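Local atomic coordinates of bifunctional GH43-CE protein (Bacteroides eggerthii, PDB entry 6MLY), a protein that probably hydrolyses xylan-derived oligosaccharides as a family 43 glycoside hydrolase, and joins that activity to a carbohydrate esterase module in one chain. Residues I57-D62 with N126-P131; Y71-L76 with R93-S98; T119-T124 with H144-D149; G271-I276 with Q372-P377; L345-R348 with L352-T355. All coordinates share one frame; numbering follows the deposited sequence.

Interaction 1: residues I57-D62 with N126-P131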
# COMPACT_ATOMS: atom_id res chain seq x y z
N ILE A 57 -16.26 19.28 10.05
CA ILE A 57 -17.41 18.96 10.88
C ILE A 57 -18.20 17.85 10.18
O ILE A 57 -18.43 17.93 8.98
CB ILE A 57 -18.29 20.20 11.14
CG1 ILE A 57 -17.48 21.39 11.68
CG2 ILE A 57 -19.46 19.86 12.06
CD1 ILE A 57 -17.28 22.50 10.69
N MET A 58 -18.61 16.84 10.96
CA MET A 58 -19.36 15.69 10.48
C MET A 58 -20.70 15.61 11.23
O MET A 58 -20.74 15.82 12.43
CB MET A 58 -18.59 14.39 10.73
CG MET A 58 -17.31 14.29 9.94
SD MET A 58 -16.59 12.64 10.02
CE MET A 58 -14.99 12.96 9.28
N LYS A 59 -21.76 15.26 10.49
CA LYS A 59 -23.11 15.11 11.03
C LYS A 59 -23.47 13.62 11.04
O LYS A 59 -23.04 12.87 10.17
CB LYS A 59 -24.09 15.92 10.18
CG LYS A 59 -25.57 15.65 10.42
CD LYS A 59 -26.48 16.37 9.45
CE LYS A 59 -27.94 16.31 9.85
NZ LYS A 59 -28.66 17.55 9.48
N SER A 60 -24.26 13.21 12.04
CA SER A 60 -24.88 11.87 12.09
C SER A 60 -26.24 11.96 12.79
O SER A 60 -26.54 12.94 13.44
CB SER A 60 -23.98 10.87 12.77
OG SER A 60 -24.51 9.56 12.67
N ASN A 61 -27.06 10.92 12.60
CA ASN A 61 -28.39 10.82 13.20
C ASN A 61 -28.48 9.58 14.10
O ASN A 61 -29.43 9.45 14.88
CB ASN A 61 -29.48 10.82 12.13
CG ASN A 61 -29.93 12.21 11.74
OD1 ASN A 61 -30.45 12.96 12.57
ND2 ASN A 61 -29.75 12.56 10.47
N ASP A 62 -27.49 8.67 14.01
CA ASP A 62 -27.56 7.35 14.64
C ASP A 62 -26.26 6.99 15.37
O ASP A 62 -26.18 5.91 15.95
CB ASP A 62 -27.94 6.29 13.61
CG ASP A 62 -27.09 6.25 12.34
OD1 ASP A 62 -25.98 6.83 12.35
OD2 ASP A 62 -27.52 5.62 11.36
N ASN A 126 -25.71 28.07 12.34
CA ASN A 126 -25.97 26.94 11.43
C ASN A 126 -24.64 26.25 11.12
O ASN A 126 -23.87 26.73 10.28
CB ASN A 126 -26.70 27.40 10.17
CG ASN A 126 -27.25 26.26 9.35
OD1 ASN A 126 -26.84 25.11 9.51
ND2 ASN A 126 -28.19 26.56 8.46
N LEU A 127 -24.40 25.11 11.77
CA LEU A 127 -23.10 24.40 11.72
C LEU A 127 -22.84 23.80 10.33
O LEU A 127 -21.70 23.51 9.98
CB LEU A 127 -23.10 23.33 12.81
CG LEU A 127 -21.74 22.74 13.17
CD1 LEU A 127 -20.74 23.83 13.51
CD2 LEU A 127 -21.87 21.77 14.33
N GLU A 128 -23.89 23.63 9.52
CA GLU A 128 -23.77 22.98 8.21
C GLU A 128 -23.49 24.02 7.11
O GLU A 128 -22.83 23.68 6.13
CB GLU A 128 -25.03 22.17 7.92
CG GLU A 128 -25.34 21.14 9.00
CD GLU A 128 -26.59 20.31 8.79
OE1 GLU A 128 -26.98 19.59 9.73
OE2 GLU A 128 -27.18 20.38 7.69
N LYS A 129 -23.99 25.25 7.26
CA LYS A 129 -23.96 26.26 6.16
C LYS A 129 -23.13 27.50 6.53
O LYS A 129 -22.59 28.16 5.64
CB LYS A 129 -25.38 26.68 5.78
CG LYS A 129 -26.32 25.53 5.42
CD LYS A 129 -27.65 25.99 4.84
CE LYS A 129 -28.82 25.13 5.28
NZ LYS A 129 -30.08 25.91 5.38
N GLY A 130 -23.06 27.84 7.82
CA GLY A 130 -22.39 29.06 8.27
C GLY A 130 -23.32 30.27 8.18
O GLY A 130 -24.54 30.11 8.13
N PRO A 131 -22.75 31.48 8.14
CA PRO A 131 -21.31 31.72 8.07
C PRO A 131 -20.67 31.73 9.46
O PRO A 131 -21.37 31.57 10.46
CB PRO A 131 -21.14 33.09 7.39
CG PRO A 131 -22.55 33.58 7.14
CD PRO A 131 -23.40 32.80 8.13

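Interaction 2: residues Y71-L76 with R93-S98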
# COMPACT_ATOMS: atom_id res chain seq x y z
N TYR A 71 -16.58 22.81 6.87
CA TYR A 71 -15.25 23.02 7.42
C TYR A 71 -15.21 24.39 8.13
O TYR A 71 -15.94 25.31 7.76
CB TYR A 71 -14.19 22.96 6.32
CG TYR A 71 -13.90 21.57 5.81
CD1 TYR A 71 -14.69 20.98 4.83
CD2 TYR A 71 -12.84 20.83 6.30
CE1 TYR A 71 -14.43 19.70 4.36
CE2 TYR A 71 -12.55 19.56 5.83
CZ TYR A 71 -13.35 18.99 4.86
OH TYR A 71 -13.07 17.73 4.41
N ALA A 72 -14.33 24.50 9.14
CA ALA A 72 -14.22 25.70 9.97
C ALA A 72 -13.52 26.84 9.21
O ALA A 72 -13.89 28.01 9.38
CB ALA A 72 -13.48 25.38 11.25
N TYR A 73 -12.49 26.50 8.42
CA TYR A 73 -11.77 27.49 7.62
C TYR A 73 -11.30 26.87 6.30
O TYR A 73 -11.32 25.66 6.15
CB TYR A 73 -10.60 28.07 8.42
CG TYR A 73 -9.47 27.12 8.72
CD1 TYR A 73 -8.50 26.83 7.77
CD2 TYR A 73 -9.35 26.53 9.97
CE1 TYR A 73 -7.45 25.96 8.04
CE2 TYR A 73 -8.31 25.66 10.26
CZ TYR A 73 -7.36 25.38 9.29
OH TYR A 73 -6.34 24.52 9.60
N ASP A 74 -10.86 27.74 5.39
CA ASP A 74 -10.39 27.40 4.05
C ASP A 74 -8.86 27.24 4.07
O ASP A 74 -8.34 26.17 3.77
CB ASP A 74 -10.82 28.46 3.03
CG ASP A 74 -11.88 27.98 2.05
OD1 ASP A 74 -13.08 28.28 2.29
OD2 ASP A 74 -11.50 27.33 1.04
N THR A 75 -8.16 28.33 4.42
CA THR A 75 -6.72 28.33 4.66
C THR A 75 -6.47 28.88 6.07
O THR A 75 -7.21 29.74 6.56
CB THR A 75 -5.96 29.09 3.58
OG1 THR A 75 -6.58 30.35 3.36
CG2 THR A 75 -5.91 28.35 2.26
N LEU A 76 -5.41 28.37 6.70
CA LEU A 76 -5.06 28.66 8.09
C LEU A 76 -4.27 29.98 8.16
O LEU A 76 -4.58 30.85 8.96
CB LEU A 76 -4.25 27.48 8.62
CG LEU A 76 -3.64 27.62 10.01
CD1 LEU A 76 -4.66 28.12 11.03
CD2 LEU A 76 -3.03 26.29 10.45
N ARG A 93 1.66 19.07 11.63
CA ARG A 93 1.30 20.18 12.51
C ARG A 93 -0.06 20.74 12.08
O ARG A 93 -1.04 20.00 12.07
CB ARG A 93 2.46 21.19 12.53
CG ARG A 93 3.71 20.69 13.22
CD ARG A 93 4.92 21.52 12.85
NE ARG A 93 5.99 21.47 13.85
CZ ARG A 93 7.28 21.60 13.58
NH1 ARG A 93 7.72 21.57 12.33
NH2 ARG A 93 8.15 21.74 14.57
N GLY A 94 -0.14 22.03 11.72
CA GLY A 94 -1.41 22.65 11.32
C GLY A 94 -2.45 22.60 12.43
O GLY A 94 -2.10 22.52 13.62
N SER A 95 -3.72 22.64 12.03
CA SER A 95 -4.84 22.66 12.96
C SER A 95 -4.98 21.30 13.66
O SER A 95 -5.22 20.29 13.02
CB SER A 95 -6.12 23.06 12.28
OG SER A 95 -6.54 22.08 11.34
N TRP A 96 -4.86 21.32 14.99
CA TRP A 96 -4.85 20.13 15.84
C TRP A 96 -6.22 19.95 16.53
O TRP A 96 -7.25 20.44 16.02
CB TRP A 96 -3.67 20.23 16.82
CG TRP A 96 -2.43 19.57 16.29
CD1 TRP A 96 -2.15 19.30 14.99
CD2 TRP A 96 -1.30 19.08 17.05
NE1 TRP A 96 -0.94 18.67 14.88
CE2 TRP A 96 -0.39 18.53 16.13
CE3 TRP A 96 -0.97 19.06 18.41
CZ2 TRP A 96 0.82 17.97 16.51
CZ3 TRP A 96 0.23 18.50 18.79
CH2 TRP A 96 1.11 17.96 17.86
N ALA A 97 -6.24 19.20 17.65
CA ALA A 97 -7.45 18.86 18.40
C ALA A 97 -8.32 20.11 18.59
O ALA A 97 -7.85 21.15 19.02
CB ALA A 97 -7.09 18.25 19.73
N SER A 98 -9.61 19.96 18.26
CA SER A 98 -10.58 21.02 18.31
C SER A 98 -11.57 20.73 19.44
O SER A 98 -11.59 19.63 19.99
CB SER A 98 -11.30 21.17 16.98
OG SER A 98 -12.02 20.00 16.64

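Interaction 3: residues T119-T124 with H144-D149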
# COMPACT_ATOMS: atom_id res chain seq x y z
N THR A 119 -4.39 30.21 18.80
CA THR A 119 -5.68 29.56 19.08
C THR A 119 -6.79 30.33 18.34
O THR A 119 -6.84 31.56 18.41
CB THR A 119 -5.94 29.48 20.59
OG1 THR A 119 -4.88 28.73 21.18
CG2 THR A 119 -7.26 28.84 20.94
N TYR A 120 -7.66 29.58 17.64
CA TYR A 120 -8.73 30.15 16.80
C TYR A 120 -10.11 29.72 17.33
O TYR A 120 -10.29 28.58 17.75
CB TYR A 120 -8.57 29.70 15.35
CG TYR A 120 -7.24 30.05 14.72
CD1 TYR A 120 -6.13 29.24 14.89
CD2 TYR A 120 -7.09 31.20 13.95
CE1 TYR A 120 -4.91 29.56 14.32
CE2 TYR A 120 -5.88 31.53 13.38
CZ TYR A 120 -4.78 30.71 13.55
OH TYR A 120 -3.58 31.03 12.98
N PHE A 121 -11.07 30.65 17.30
CA PHE A 121 -12.45 30.41 17.72
C PHE A 121 -13.40 30.77 16.57
O PHE A 121 -13.27 31.83 15.96
CB PHE A 121 -12.80 31.21 18.98
CG PHE A 121 -12.56 30.47 20.27
CD1 PHE A 121 -13.52 29.61 20.79
CD2 PHE A 121 -11.37 30.62 20.97
CE1 PHE A 121 -13.29 28.92 21.97
CE2 PHE A 121 -11.15 29.93 22.15
CZ PHE A 121 -12.11 29.08 22.65
N TYR A 122 -14.37 29.88 16.32
CA TYR A 122 -15.35 30.01 15.25
C TYR A 122 -16.76 29.83 15.83
O TYR A 122 -16.98 28.92 16.63
CB TYR A 122 -15.07 28.96 14.16
CG TYR A 122 -13.69 28.98 13.55
CD1 TYR A 122 -12.62 28.31 14.13
CD2 TYR A 122 -13.46 29.62 12.34
CE1 TYR A 122 -11.36 28.30 13.54
CE2 TYR A 122 -12.21 29.62 11.74
CZ TYR A 122 -11.15 28.96 12.34
OH TYR A 122 -9.93 28.98 11.74
N THR A 123 -17.70 30.69 15.43
CA THR A 123 -19.09 30.63 15.93
C THR A 123 -20.09 30.82 14.79
O THR A 123 -19.87 31.61 13.88
CB THR A 123 -19.34 31.70 17.01
OG1 THR A 123 -19.32 32.98 16.37
CG2 THR A 123 -18.33 31.66 18.13
N THR A 124 -21.22 30.10 14.88
CA THR A 124 -22.31 30.16 13.89
C THR A 124 -23.62 29.62 14.48
O THR A 124 -23.60 28.84 15.44
CB THR A 124 -21.96 29.36 12.63
OG1 THR A 124 -22.98 29.62 11.66
CG2 THR A 124 -21.85 27.88 12.89
N HIS A 144 -6.97 22.13 24.43
CA HIS A 144 -7.85 22.89 25.29
C HIS A 144 -9.29 22.40 25.12
O HIS A 144 -9.70 22.01 24.03
CB HIS A 144 -7.73 24.39 24.98
CG HIS A 144 -8.19 24.79 23.62
ND1 HIS A 144 -7.32 25.20 22.63
CD2 HIS A 144 -9.43 24.85 23.08
CE1 HIS A 144 -8.00 25.49 21.54
NE2 HIS A 144 -9.30 25.28 21.79
N SER A 145 -10.05 22.43 26.22
CA SER A 145 -11.46 22.08 26.23
C SER A 145 -12.24 23.18 26.95
O SER A 145 -12.44 23.10 28.15
CB SER A 145 -11.67 20.73 26.87
OG SER A 145 -13.05 20.50 27.15
N PHE A 146 -12.65 24.21 26.20
CA PHE A 146 -13.45 25.33 26.72
C PHE A 146 -14.86 24.82 27.05
O PHE A 146 -15.31 23.81 26.49
CB PHE A 146 -13.47 26.50 25.74
CG PHE A 146 -14.35 26.32 24.53
CD1 PHE A 146 -15.68 26.71 24.56
CD2 PHE A 146 -13.85 25.77 23.36
CE1 PHE A 146 -16.49 26.55 23.44
CE2 PHE A 146 -14.67 25.61 22.24
CZ PHE A 146 -15.99 26.00 22.29
N PHE A 147 -15.54 25.54 27.96
CA PHE A 147 -16.79 25.09 28.59
C PHE A 147 -17.58 26.29 29.12
O PHE A 147 -17.01 27.16 29.79
CB PHE A 147 -16.47 24.13 29.73
CG PHE A 147 -17.67 23.45 30.34
CD1 PHE A 147 -18.37 24.04 31.39
CD2 PHE A 147 -18.10 22.22 29.86
CE1 PHE A 147 -19.47 23.41 31.94
CE2 PHE A 147 -19.20 21.59 30.43
CZ PHE A 147 -19.89 22.19 31.46
N PHE A 148 -18.89 26.31 28.83
CA PHE A 148 -19.84 27.29 29.38
C PHE A 148 -20.45 26.74 30.67
O PHE A 148 -21.17 25.74 30.64
CB PHE A 148 -20.96 27.58 28.38
CG PHE A 148 -20.50 28.04 27.03
CD1 PHE A 148 -20.29 29.38 26.78
CD2 PHE A 148 -20.27 27.13 26.01
CE1 PHE A 148 -19.85 29.81 25.53
CE2 PHE A 148 -19.83 27.55 24.77
CZ PHE A 148 -19.63 28.89 24.53
N ASP A 149 -20.17 27.41 31.79
CA ASP A 149 -20.68 27.01 33.11
C ASP A 149 -21.96 27.79 33.42
O ASP A 149 -22.21 28.86 32.86
CB ASP A 149 -19.63 27.21 34.20
CG ASP A 149 -19.81 26.30 35.40
OD1 ASP A 149 -20.30 25.16 35.22
OD2 ASP A 149 -19.48 26.73 36.52

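Interaction 4: residues G271-I276 with Q372-P377. With EDO (1,2-ethanediol), chain F.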
# COMPACT_ATOMS: atom_id res chain seq x y z
N GLY A 271 -2.63 1.67 12.47
CA GLY A 271 -1.55 1.60 11.48
C GLY A 271 -1.71 2.61 10.35
O GLY A 271 -1.93 3.80 10.59
N ALA A 272 -1.59 2.12 9.11
CA ALA A 272 -1.43 2.94 7.89
C ALA A 272 -2.70 3.76 7.62
O ALA A 272 -2.63 4.97 7.39
CB ALA A 272 -1.08 2.07 6.72
N VAL A 273 -3.86 3.08 7.65
CA VAL A 273 -5.16 3.71 7.43
C VAL A 273 -5.27 4.99 8.28
O VAL A 273 -5.82 5.99 7.83
CB VAL A 273 -6.32 2.73 7.70
CG1 VAL A 273 -6.60 2.55 9.19
CG2 VAL A 273 -7.59 3.12 6.95
N GLY A 274 -4.71 4.94 9.50
CA GLY A 274 -4.61 6.11 10.38
C GLY A 274 -5.13 5.84 11.78
O GLY A 274 -4.78 4.83 12.40
N ARG A 275 -5.96 6.77 12.28
CA ARG A 275 -6.49 6.79 13.66
C ARG A 275 -8.02 6.85 13.60
O ARG A 275 -8.60 7.87 13.23
CB ARG A 275 -5.86 7.95 14.42
CG ARG A 275 -4.34 7.99 14.34
CD ARG A 275 -3.68 8.95 15.32
NE ARG A 275 -3.63 10.33 14.82
CZ ARG A 275 -3.56 11.41 15.60
NH1 ARG A 275 -3.53 11.29 16.91
NH2 ARG A 275 -3.54 12.61 15.05
N ILE A 276 -8.67 5.73 13.97
CA ILE A 276 -10.04 5.41 13.52
C ILE A 276 -11.00 5.48 14.71
O ILE A 276 -10.74 4.89 15.76
CB ILE A 276 -10.07 4.04 12.81
CG1 ILE A 276 -9.55 2.89 13.67
CG2 ILE A 276 -9.32 4.08 11.48
CD1 ILE A 276 -9.98 1.53 13.19
N GLN A 372 -8.55 12.56 -0.87
CA GLN A 372 -9.56 12.01 0.02
C GLN A 372 -8.87 11.00 0.96
O GLN A 372 -7.71 10.66 0.75
CB GLN A 372 -10.68 11.32 -0.76
CG GLN A 372 -11.41 12.24 -1.73
CD GLN A 372 -12.73 11.68 -2.19
OE1 GLN A 372 -13.33 10.82 -1.55
NE2 GLN A 372 -13.23 12.19 -3.31
N ARG A 373 -9.59 10.54 1.98
CA ARG A 373 -9.06 9.57 2.95
C ARG A 373 -9.00 8.19 2.28
O ARG A 373 -9.69 7.94 1.28
CB ARG A 373 -9.92 9.55 4.22
CG ARG A 373 -9.89 10.84 5.03
CD ARG A 373 -10.87 10.83 6.20
NE ARG A 373 -10.82 12.04 7.01
CZ ARG A 373 -11.48 13.16 6.76
NH1 ARG A 373 -12.43 13.19 5.84
NH2 ARG A 373 -11.20 14.27 7.43
N THR A 374 -8.14 7.31 2.80
CA THR A 374 -8.26 5.88 2.54
C THR A 374 -9.22 5.29 3.57
O THR A 374 -9.38 5.85 4.65
CB THR A 374 -6.90 5.17 2.59
OG1 THR A 374 -6.26 5.48 3.82
CG2 THR A 374 -6.00 5.56 1.43
N ILE A 375 -9.86 4.18 3.23
CA ILE A 375 -10.86 3.58 4.10
C ILE A 375 -10.52 2.10 4.31
O ILE A 375 -9.90 1.48 3.46
CB ILE A 375 -12.28 3.78 3.51
CG1 ILE A 375 -12.49 3.00 2.21
CG2 ILE A 375 -12.57 5.26 3.33
CD1 ILE A 375 -13.89 3.13 1.65
N GLY A 376 -10.94 1.57 5.46
CA GLY A 376 -10.77 0.16 5.80
C GLY A 376 -12.08 -0.61 5.73
O GLY A 376 -13.16 -0.01 5.67
N PRO A 377 -12.00 -1.95 5.76
CA PRO A 377 -10.75 -2.69 5.91
C PRO A 377 -9.90 -2.78 4.64
O PRO A 377 -8.68 -2.95 4.73
CB PRO A 377 -11.21 -4.10 6.33
CG PRO A 377 -12.56 -4.25 5.67
CD PRO A 377 -13.16 -2.86 5.75
C1 EDO F . -2.59 14.46 18.21
O1 EDO F . -3.81 13.98 17.64
C2 EDO F . -2.31 15.85 17.65
O2 EDO F . -3.42 16.71 17.95

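Interaction 5: residues L345-R348 with L352-T355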
# COMPACT_ATOMS: atom_id res chain seq x y z
N LEU A 345 -12.40 23.71 -13.24
CA LEU A 345 -13.43 22.76 -13.68
C LEU A 345 -14.23 23.30 -14.87
O LEU A 345 -15.13 22.63 -15.35
CB LEU A 345 -14.38 22.47 -12.51
CG LEU A 345 -13.81 21.60 -11.39
CD1 LEU A 345 -14.74 21.60 -10.19
CD2 LEU A 345 -13.57 20.17 -11.88
N SER A 346 -13.91 24.52 -15.35
CA SER A 346 -14.58 25.09 -16.51
C SER A 346 -13.64 25.12 -17.73
O SER A 346 -14.07 25.47 -18.83
CB SER A 346 -15.15 26.46 -16.19
OG SER A 346 -14.12 27.40 -15.97
N ALA A 347 -12.38 24.72 -17.52
CA ALA A 347 -11.37 24.65 -18.58
C ALA A 347 -11.77 23.57 -19.59
O ALA A 347 -11.71 23.79 -20.79
CB ALA A 347 -10.02 24.35 -17.97
N ARG A 348 -12.19 22.41 -19.07
CA ARG A 348 -12.78 21.33 -19.85
C ARG A 348 -13.96 20.79 -19.04
O ARG A 348 -13.78 20.33 -17.92
CB ARG A 348 -11.71 20.27 -20.14
CG ARG A 348 -12.02 19.36 -21.31
CD ARG A 348 -10.98 18.27 -21.54
NE ARG A 348 -11.40 17.31 -22.55
CZ ARG A 348 -10.68 16.27 -22.96
NH1 ARG A 348 -9.48 16.04 -22.45
NH2 ARG A 348 -11.17 15.47 -23.89
N LEU A 352 -11.48 17.75 -14.30
CA LEU A 352 -10.63 18.55 -13.42
C LEU A 352 -9.28 18.75 -14.11
O LEU A 352 -8.67 17.78 -14.57
CB LEU A 352 -10.45 17.81 -12.09
CG LEU A 352 -9.27 18.25 -11.23
CD1 LEU A 352 -9.51 19.63 -10.64
CD2 LEU A 352 -8.99 17.25 -10.13
N ARG A 353 -8.82 20.01 -14.19
CA ARG A 353 -7.57 20.33 -14.88
C ARG A 353 -6.60 20.99 -13.89
O ARG A 353 -6.72 22.18 -13.60
CB ARG A 353 -7.82 21.24 -16.09
CG ARG A 353 -6.55 21.66 -16.82
CD ARG A 353 -6.82 22.44 -18.09
NE ARG A 353 -7.31 21.57 -19.16
CZ ARG A 353 -7.42 21.92 -20.43
NH1 ARG A 353 -7.11 23.15 -20.82
NH2 ARG A 353 -7.85 21.04 -21.32
N LEU A 354 -5.62 20.20 -13.43
CA LEU A 354 -4.50 20.69 -12.63
C LEU A 354 -3.40 21.18 -13.58
O LEU A 354 -2.97 20.44 -14.44
CB LEU A 354 -3.99 19.57 -11.72
CG LEU A 354 -5.06 18.82 -10.92
CD1 LEU A 354 -4.44 17.69 -10.12
CD2 LEU A 354 -5.80 19.78 -9.99
N THR A 355 -3.00 22.45 -13.42
CA THR A 355 -1.93 23.07 -14.20
C THR A 355 -0.74 23.36 -13.28
O THR A 355 -0.92 23.58 -12.08
CB THR A 355 -2.43 24.33 -14.92
OG1 THR A 355 -3.52 23.96 -15.76
CG2 THR A 355 -1.37 25.02 -15.75

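Interaction 1: residues I57-D62 with N126-P131
K59 reaches across to E128, and two residues back on the strand I57 meets L127, the neighbour of E128, so a charged contact lies beside an apolar one. The lysine side chain packs on V69, T41 and Y43 and runs outward with CG trans to the backbone N (chi1 168°). CD is the first atom to come near the glutamate, 3.3 Å from E128 OE1; CE follows closely. The chain then bends at its last torsion, and NZ forms a salt bridge of 2.7 Å with E128 OE1, meeting it on the syn side and 15° out of the carboxylate plane. The same OE1 is hydrogen-bonded to Y43 OH, so it has two polar partners. A methionine here would probably leave E128 without its countercharge and its carboxylate held chiefly by the tyrosine. I57 CG2 rests 3.8 Å from L127 CD2; both side chains touch W132, and L109 and Y107 of strand 106-113 touch I57 and L127 respectively. Strand 56-60 lies between strands 41-45 and 66-71 in one four-stranded antiparallel sheet, and the 126-131 loop joins strands 118-124 and 133-137 of the next, consistent with adjoining blades of the five-bladed GH43 beta-propeller.

Interaction 2: residues Y71-L76 with R93-S98
L76 and S95 bring the two backbones to their nearest approach, with CA atoms 7.7 Å apart, too far for the main chains to pair. The 71-76 segment leaves strand 66-71 and turns a corner at A72, after which Y73 and L76 both direct their side chains at the other segment. The 93-98 segment is irregular; G94 has a positive phi of 61°, which by itself favours glycine. L76 CD2 lies against the main chain here, 4.1 Å from G94 CA and 4.0 Å from S95 N. This is a methyl group lying on a peptide, not two side chains interlocking.

Y73 supplies the other half. Its ring leaves the backbone with CG flanked by both N and the carbonyl carbon (chi1 68°), and the phenol end meets S95, whose CB lies at the ring edge near its plane. Y73 OH and S95 OG, 3.0 Å apart, form a weak hydrogen bond, and not a settled one, since M49 O is a second, also weak, partner of S95 OG. The S95 side chain is about 12 Å from that of D143, a predicted catalytic-site residue.

Around this pair the loops lie against a neighbouring sheet: Y73 packs on Y122 and L76 on Y120 of strand 118-124, while A113 and T111 of strand 106-113 touch L76 and S95. The segments flank the short helix 80-83, the first following strand 66-71 and the second leading into strand 99-103.

Interaction 3: residues T119-T124 with H144-D149
T119 OG1 is gripped twice, by hydrogen bonds to P139 O and from Y141 N, which leaves the threonine methyl to face H144. T119 CG2 comes within 3.5 Å of H144 CE1, the two side chains approaching from opposite directions and the methyl lying oblique to the imidazole. Both nitrogens of that ring are held, ND1 by Y141 O and NE2 by S110 OG, so its rotation is fixed from two sides while its carbon corner meets the methyl. Y141 thus ties the two side chains together, its N bonding T119 and its O bonding H144. Strand 118-124 belongs to a four-stranded antiparallel sheet and strand 145-148 opens the next one, as expected for successive blades of a GH43 beta-propeller; D143, predicted to tune and orient the proton donor, directly precedes H144. Further along the strands the contact becomes aromatic. The edge of F121 points at the face of F146 in a T-shaped pair, with ring centroids 5.0 Å apart and planes at 65°. F121 CE1 does the touching, 3.5 Å from F146 CD2 and displaced from the ring centre toward the rim. Chi1 (75°) carries the F146 ring toward F121, and chi2 near 90° sets its plane. F148 CE2 lies at the edge of F146, and S110 touches both rings of the pair, with C99 and Y108 against F146 and L168 and T135 against F121.

Interaction 4: residues G271-I276 with Q372-P377
V273 carries nearly all of this contact, pressing one methyl against the backbone of T374 to G376. Its CG2, trans to the backbone N, lies 4.0 Å from T374 O and the same distance from G376 N, with I375 C close by. G376 has no side chain on the surface the methyl meets, and the nearest part of the T374 side chain, OG1, is 4.1 Å from V273 CG2. That hydroxyl is engaged elsewhere, with Y487 O. The contact is buried but small, and away from V273 CG2 it thins: the CB of I375 points away, and P377, after a cis peptide bond, is exposed. R275 likewise leads off in another direction. Its guanidinium holds a 1,2-ethanediol, probably from the crystallisation liquor, at its edge: NH1 to O1 is 2.8 Å and NH2 to O1 is 2.9 Å, a two-pronged grip on one oxygen. The diol is also hydrogen-bonded to D32 OD2. V273's own contact is thus a methyl group against peptide atoms, which implies a fit by shape; directional bonds between the glycoside hydrolase and concanavalin A-like regions are made beside it, by R373 NE with D29 O, A272 N with D455 OD2, and the backbones of G376 and Y27.

Interaction 5: residues L345-R348 with L352-T355
R353, L345 and L352 give the most surface to this contact, R353 by laying its side chain across A347 and R348. Its aliphatic part does the packing: R353 CD is 3.7 Å from A347 CB. The chain starts out with CG trans to the backbone N (chi1 178°) and bends at chi3 (-74°), which swings the guanidinium over toward R348, where NH2 lies 4.1 Å from R348 CB. The two arginine side chains cross at about a right angle, their guanidinium planes 70° apart. R348 NE and R353 NH2 are 5.3 Å from each other, and D504 probably offsets the like charges: its OD1 forms a salt bridge with R353 NE and its OD2 one with R348 NH1, which also pairs with D386. A leucine in place of R353 would probably leave D504 with one of its two arginine partners gone and the methyl of A347 partly uncovered.

At the other end L345 folds back over the start of the strand. Its CD2 touches L352 CA at 3.7 Å and L352 CB at 3.9 Å, so the methyl meets the root of the second leucine, whose CB bond points away overall. F319 touches both leucine side chains.

The two segments are parts of one beta-hairpin: strand 343-344 pairs antiparallel with strand 352-355, and the connecting loop contains residues 345-348. Strand 352-355 in turn pairs with strand 502-511, placing this surface contact at the margin of one sheet of the concanavalin A-like domain.

Overall arrangement
From the N terminus, interaction 1 opens at 57-62, on strand 56-60, and closes at 126-131. Interaction 2 falls wholly within that span and closes the short loop around helix 80-83. Interaction 3 starts before interaction 1 has closed and ends beyond it, so the two cross. These three share the GH43 region and touch one another: I57 packs on Y71, P131 reaches T124, and interactions 2 and 3 pack through aromatic side chains of strand 118-124. Interaction 4 follows in series, closing a loop of some hundred residues between the GH43 and concanavalin A-like regions; M58 of interaction 1 brushes R373. Interaction 5 is a local hairpin within that loop, about 9 Å from interaction 4 at the nearest atoms.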